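Local coordinates for protein prolyl-tRNA synthetase (PDB 3IAL) that probably charges proline tRNA with proline at the expense of ATP, by way of a prolyl-adenylate that is bound in this structure, at residues M62-C65 with E66-A70; K348-G351 with D352-Y355. All blocks are in the same frame, centred on the assembly; numbering follows the deposited sequence.

Contact 1. Residues M62-C65 with E66-A70; sequences MRLC and EEEYA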
ATOM      1  N   MET B  62       6.020  -1.119   6.122  1.00 23.67           N
ATOM      2  CA  MET B  62       6.070  -1.611   4.733  1.00 27.41           C
ATOM      3  C   MET B  62       6.338  -0.491   3.726  1.00 28.67           C
ATOM      4  O   MET B  62       7.050  -0.704   2.747  1.00 28.02           O
ATOM      5  CB  MET B  62       4.800  -2.392   4.365  1.00 26.06           C
ATOM      6  CG  MET B  62       4.603  -3.652   5.216  1.00 24.33           C
ATOM      7  SD  MET B  62       5.944  -4.841   5.002  1.00 28.64           S
ATOM      8  CE  MET B  62       5.727  -5.835   6.478  1.00 27.15           C
ATOM      9  N   ARG B  63       5.793   0.697   3.969  1.00 29.21           N
ATOM     10  CA  ARG B  63       6.122   1.859   3.137  1.00 31.43           C
ATOM     11  C   ARG B  63       7.621   2.155   3.184  1.00 30.23           C
ATOM     12  O   ARG B  63       8.214   2.479   2.160  1.00 27.59           O
ATOM     13  CB  ARG B  63       5.349   3.113   3.579  1.00 34.52           C
ATOM     14  CG  ARG B  63       3.888   3.158   3.154  1.00 42.89           C
ATOM     15  CD  ARG B  63       3.528   4.532   2.572  1.00 49.98           C
ATOM     16  NE  ARG B  63       2.099   4.667   2.271  1.00 52.79           N
ATOM     17  CZ  ARG B  63       1.207   5.304   3.032  1.00 57.17           C
ATOM     18  NH1 ARG B  63       1.563   5.888   4.176  1.00 57.64           N
ATOM     19  NH2 ARG B  63      -0.065   5.359   2.643  1.00 59.60           N
ATOM     20  N   LEU B  64       8.218   2.080   4.376  1.00 28.55           N
ATOM     21  CA  LEU B  64       9.662   2.287   4.510  1.00 28.15           C
ATOM     22  C   LEU B  64      10.439   1.237   3.720  1.00 26.73           C
ATOM     23  O   LEU B  64      11.389   1.564   3.014  1.00 27.01           O
ATOM     24  CB  LEU B  64      10.112   2.270   5.974  1.00 25.45           C
ATOM     25  CG  LEU B  64      11.628   2.416   6.180  1.00 27.10           C
ATOM     26  CD1 LEU B  64      12.159   3.782   5.675  1.00 21.18           C
ATOM     27  CD2 LEU B  64      12.006   2.190   7.640  1.00 26.49           C
ATOM     28  N   CYS B  65      10.036  -0.021   3.846  1.00 26.30           N
ATOM     29  CA  CYS B  65      10.646  -1.097   3.066  1.00 24.48           C
ATOM     30  C   CYS B  65      10.565  -0.809   1.568  1.00 25.10           C
ATOM     31  O   CYS B  65      11.555  -0.928   0.839  1.00 26.48           O
ATOM     32  CB  CYS B  65       9.974  -2.438   3.371  1.00 24.50           C
ATOM     33  SG  CYS B  65      10.890  -3.820   2.670  1.00 27.14           S
ATOM     34  N   GLU B  66       9.382  -0.421   1.120  1.00 23.61           N
ATOM     35  CA  GLU B  66       9.151  -0.120  -0.283  1.00 26.03           C
ATOM     36  C   GLU B  66      10.080   0.993  -0.750  1.00 25.94           C
ATOM     37  O   GLU B  66      10.764   0.861  -1.774  1.00 24.65           O
ATOM     38  CB  GLU B  66       7.683   0.261  -0.507  1.00 24.60           C
ATOM     39  CG  GLU B  66       6.722  -0.924  -0.363  1.00 28.67           C
ATOM     40  CD  GLU B  66       5.271  -0.514  -0.106  1.00 27.97           C
ATOM     41  OE1 GLU B  66       4.981   0.694  -0.061  1.00 25.18           O
ATOM     42  OE2 GLU B  66       4.418  -1.412   0.057  1.00 31.96           O
ATOM     43  N   GLU B  67      10.116   2.075   0.024  1.00 27.64           N
ATOM     44  CA  GLU B  67      10.976   3.234  -0.246  1.00 26.97           C
ATOM     45  C   GLU B  67      12.463   2.875  -0.325  1.00 26.23           C
ATOM     46  O   GLU B  67      13.174   3.359  -1.213  1.00 24.97           O
ATOM     47  CB  GLU B  67      10.785   4.286   0.851  1.00 29.15           C
ATOM     48  CG  GLU B  67       9.467   5.035   0.801  1.00 35.06           C
ATOM     49  CD  GLU B  67       9.221   5.878   2.060  1.00 42.78           C
ATOM     50  OE1 GLU B  67      10.120   5.944   2.937  1.00 43.66           O
ATOM     51  OE2 GLU B  67       8.122   6.478   2.167  1.00 46.19           O
ATOM     52  N   GLU B  68      12.931   2.045   0.608  1.00 24.52           N
ATOM     53  CA  GLU B  68      14.347   1.635   0.664  1.00 25.66           C
ATOM     54  C   GLU B  68      14.701   0.663  -0.469  1.00 26.69           C
ATOM     55  O   GLU B  68      15.795   0.721  -1.033  1.00 26.11           O
ATOM     56  CB  GLU B  68      14.667   0.983   2.006  1.00 27.70           C
ATOM     57  CG  GLU B  68      14.608   1.927   3.199  1.00 30.27           C
ATOM     58  CD  GLU B  68      15.566   3.101   3.058  1.00 33.02           C
ATOM     59  OE1 GLU B  68      16.776   2.859   2.855  1.00 31.63           O
ATOM     60  OE2 GLU B  68      15.095   4.257   3.124  1.00 30.53           O
ATOM     61  N   TYR B  69      13.771  -0.229  -0.797  1.00 26.08           N
ATOM     62  CA  TYR B  69      13.935  -1.114  -1.942  1.00 24.30           C
ATOM     63  C   TYR B  69      14.031  -0.304  -3.237  1.00 23.23           C
ATOM     64  O   TYR B  69      14.893  -0.580  -4.059  1.00 25.10           O
ATOM     65  CB  TYR B  69      12.803  -2.148  -2.017  1.00 24.72           C
ATOM     66  CG  TYR B  69      12.980  -3.398  -1.141  1.00 26.12           C
ATOM     67  CD1 TYR B  69      14.219  -3.761  -0.604  1.00 26.98           C
ATOM     68  CD2 TYR B  69      11.902  -4.229  -0.882  1.00 25.23           C
ATOM     69  CE1 TYR B  69      14.355  -4.900   0.181  1.00 25.74           C
ATOM     70  CE2 TYR B  69      12.034  -5.358  -0.101  1.00 24.85           C
ATOM     71  CZ  TYR B  69      13.261  -5.693   0.426  1.00 24.95           C
ATOM     72  OH  TYR B  69      13.380  -6.828   1.198  1.00 23.37           O
ATOM     73  N   ALA B  70      13.184   0.710  -3.394  1.00 22.66           N
ATOM     74  CA  ALA B  70      13.243   1.594  -4.570  1.00 26.04           C
ATOM     75  C   ALA B  70      14.630   2.225  -4.748  1.00 26.91           C
ATOM     76  O   ALA B  70      15.120   2.319  -5.867  1.00 24.88           O
ATOM     77  CB  ALA B  70      12.174   2.688  -4.497  1.00 23.44           C
TER
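The Y69 ring has the sulfur of C65 over one face. C65 SG stands 3.8 Å from the centroid of the Y69 ring, well over the face. Its nearest ring atom is Y69 CE2, 3.4 Å from C65 SG. This is a cysteine sulfur-aromatic contact between residues i and i+4 of helix 52-71. C65 holds SG anti to the backbone N (chi1 -169°), which carries the sulfur on toward the next turn and onto the ring. The ring of H146 also meets Y69, at a steep angle. The carboxylate of E66 and the guanidinium of R63 are turned 64° from one another. They do not pair within the chain, with R63 NE 5.4 Å from E66 OE1. Instead R63 NH2 bridges to E66 OE1 of the second subunit, and the reverse bridge also forms. E66 OE2 is hydrogen-bonded to T148 OG1. On another side of the helix L64 and E68 run alongside each other, with L64 CD1 3.9 Å from E68 CG. E68 OE2 makes a salt bridge with K71 NZ. Four successive helical backbone bonds run beneath, from E66 N to M62 O through Y69 N to C65 O, the last 2.8 Å. The chemistry thus differs by side. Sulfur and ring pack inward, and the side chain of Y69 lies about 8 Å from the bound prolyl-adenylate. The reciprocal salt bridges join the subunits and probably offset the closeness of the two R63 side chains.

Contact 2. Residues K348-G351 with D352-Y355; sequences KSMG and DKLY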
ATOM      1  N   LYS B 348     -12.329  15.289  30.664  1.00 48.49           N
ATOM      2  CA  LYS B 348     -11.432  14.217  31.103  1.00 47.61           C
ATOM      3  C   LYS B 348     -10.344  14.771  32.020  1.00 43.69           C
ATOM      4  O   LYS B 348      -9.749  15.804  31.727  1.00 41.81           O
ATOM      5  CB  LYS B 348     -10.756  13.536  29.902  1.00 49.16           C
ATOM      6  CG  LYS B 348     -11.700  12.983  28.820  1.00 53.97           C
ATOM      7  CD  LYS B 348     -11.916  11.467  28.910  1.00 57.16           C
ATOM      8  CE  LYS B 348     -12.947  11.087  29.963  1.00 59.53           C
ATOM      9  NZ  LYS B 348     -13.353   9.656  29.841  1.00 60.20           N
ATOM     10  N   SER B 349     -10.073  14.075  33.118  1.00 40.71           N
ATOM     11  CA  SER B 349      -8.971  14.451  33.999  1.00 39.42           C
ATOM     12  C   SER B 349      -7.621  14.184  33.326  1.00 38.58           C
ATOM     13  O   SER B 349      -7.527  13.366  32.410  1.00 35.59           O
ATOM     14  CB  SER B 349      -9.053  13.689  35.324  1.00 38.38           C
ATOM     15  OG  SER B 349      -8.579  12.363  35.184  1.00 36.95           O
ATOM     16  N   MET B 350      -6.579  14.867  33.787  1.00 38.70           N
ATOM     17  CA  MET B 350      -5.235  14.624  33.268  1.00 41.12           C
ATOM     18  C   MET B 350      -4.792  13.180  33.478  1.00 41.33           C
ATOM     19  O   MET B 350      -4.178  12.594  32.590  1.00 42.76           O
ATOM     20  CB  MET B 350      -4.204  15.587  33.869  1.00 42.04           C
ATOM     21  CG  MET B 350      -4.158  16.942  33.172  1.00 44.96           C
ATOM     22  SD  MET B 350      -3.785  16.812  31.403  1.00 48.11           S
ATOM     23  CE  MET B 350      -2.084  16.273  31.436  1.00 41.86           C
ATOM     24  N   GLY B 351      -5.112  12.613  34.638  1.00 40.08           N
ATOM     25  CA  GLY B 351      -4.814  11.209  34.928  1.00 40.59           C
ATOM     26  C   GLY B 351      -5.342  10.255  33.868  1.00 40.35           C
ATOM     27  O   GLY B 351      -4.624   9.358  33.420  1.00 40.30           O
ATOM     28  N   ASP B 352      -6.598  10.450  33.471  1.00 40.05           N
ATOM     29  CA  ASP B 352      -7.231   9.615  32.451  1.00 40.07           C
ATOM     30  C   ASP B 352      -6.638   9.874  31.062  1.00 39.47           C
ATOM     31  O   ASP B 352      -6.449   8.934  30.287  1.00 36.65           O
ATOM     32  CB  ASP B 352      -8.748   9.828  32.438  1.00 41.43           C
ATOM     33  CG  ASP B 352      -9.413   9.416  33.751  1.00 46.42           C
ATOM     34  OD1 ASP B 352      -8.803   8.643  34.525  1.00 48.85           O
ATOM     35  OD2 ASP B 352     -10.547   9.870  34.012  1.00 52.08           O
ATOM     36  N   LYS B 353      -6.323  11.132  30.756  1.00 37.99           N
ATOM     37  CA  LYS B 353      -5.671  11.452  29.482  1.00 38.09           C
ATOM     38  C   LYS B 353      -4.297  10.803  29.389  1.00 37.35           C
ATOM     39  O   LYS B 353      -3.969  10.193  28.377  1.00 37.38           O
ATOM     40  CB  LYS B 353      -5.522  12.955  29.281  1.00 37.45           C
ATOM     41  CG  LYS B 353      -6.783  13.660  28.851  1.00 39.04           C
ATOM     42  CD  LYS B 353      -6.497  15.125  28.583  1.00 39.77           C
ATOM     43  CE  LYS B 353      -7.780  15.939  28.552  1.00 43.90           C
ATOM     44  NZ  LYS B 353      -7.511  17.403  28.437  1.00 45.90           N
ATOM     45  N   LEU B 354      -3.507  10.948  30.453  1.00 36.42           N
ATOM     46  CA  LEU B 354      -2.153  10.413  30.502  1.00 36.88           C
ATOM     47  C   LEU B 354      -2.147   8.898  30.381  1.00 35.58           C
ATOM     48  O   LEU B 354      -1.380   8.357  29.601  1.00 33.25           O
ATOM     49  CB  LEU B 354      -1.436  10.837  31.789  1.00 37.39           C
ATOM     50  CG  LEU B 354      -1.097  12.325  31.918  1.00 41.24           C
ATOM     51  CD1 LEU B 354      -0.098  12.562  33.056  1.00 41.98           C
ATOM     52  CD2 LEU B 354      -0.558  12.869  30.610  1.00 41.74           C
ATOM     53  N   TYR B 355      -3.001   8.231  31.153  1.00 34.49           N
ATOM     54  CA  TYR B 355      -3.190   6.790  31.032  1.00 34.71           C
ATOM     55  C   TYR B 355      -3.335   6.370  29.573  1.00 34.26           C
ATOM     56  O   TYR B 355      -2.649   5.453  29.116  1.00 32.98           O
ATOM     57  CB  TYR B 355      -4.436   6.331  31.804  1.00 35.73           C
ATOM     58  CG  TYR B 355      -4.881   4.932  31.433  1.00 34.85           C
ATOM     59  CD1 TYR B 355      -4.193   3.812  31.912  1.00 36.45           C
ATOM     60  CD2 TYR B 355      -5.966   4.721  30.582  1.00 36.23           C
ATOM     61  CE1 TYR B 355      -4.582   2.524  31.572  1.00 36.59           C
ATOM     62  CE2 TYR B 355      -6.372   3.424  30.230  1.00 35.56           C
ATOM     63  CZ  TYR B 355      -5.672   2.333  30.731  1.00 37.34           C
ATOM     64  OH  TYR B 355      -6.047   1.053  30.401  1.00 37.98           O
TER
HETATM   65  O   HOH W   1      -7.955  18.028  30.901  1.00 54.63           O
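The backbone passes from the loop at K348 and S349 into the first turn of helix 350-359, where K353 N bonds to S349 O at 3.0 Å, followed by L354 N to M350 O and Y355 N to G351 O. The motif is an N-cap in the anticodon-binding domain. S349 is the cap residue, and its OG accepts from D352 N at 3.2 Å with an N-H...O angle of 163°. The hydroxyl can do this because OG sits between the backbone N and the carbonyl carbon (chi1 78°), facing the open end of the helix. M350 meets L354, one turn further on, by methyl carbons, M350 CE lying 3.8 Å from L354 CD2. The M350 chain is bent at chi2 and chi3, and this brings CE back toward the helix. M350 also packs on I305 and I307 of strand 302-307, and L354 on R365 of strand 364-369. K353 runs extended back past the loop, its CE 4.1 Å from K348 CB. A water then ties the two residues together: it accepts from K353 NZ at 2.6 Å and donates to K348 O at 3.0 Å.

How the contacts relate
Both contacts are local, each within about one turn or two of a single helix, but the helices differ. Contact 1 lies inside helix 52-71, partly buried, its centre about 13 Å from the centre of the chain. Contact 2 is a surface contact at the start of helix 350-359. Its centre is about 31 Å from the centre of the chain. The two contact centres are about 37 Å apart, and the contacts do not touch. In contact 1 the backbone bonds run on from turn to turn, and side chains reach strands, a neighbouring helix and the second subunit. In contact 2 a serine hydroxyl caps the helix, and a water meets K348 O in the loop before it. No other protein chain of the assembly reaches contact 2.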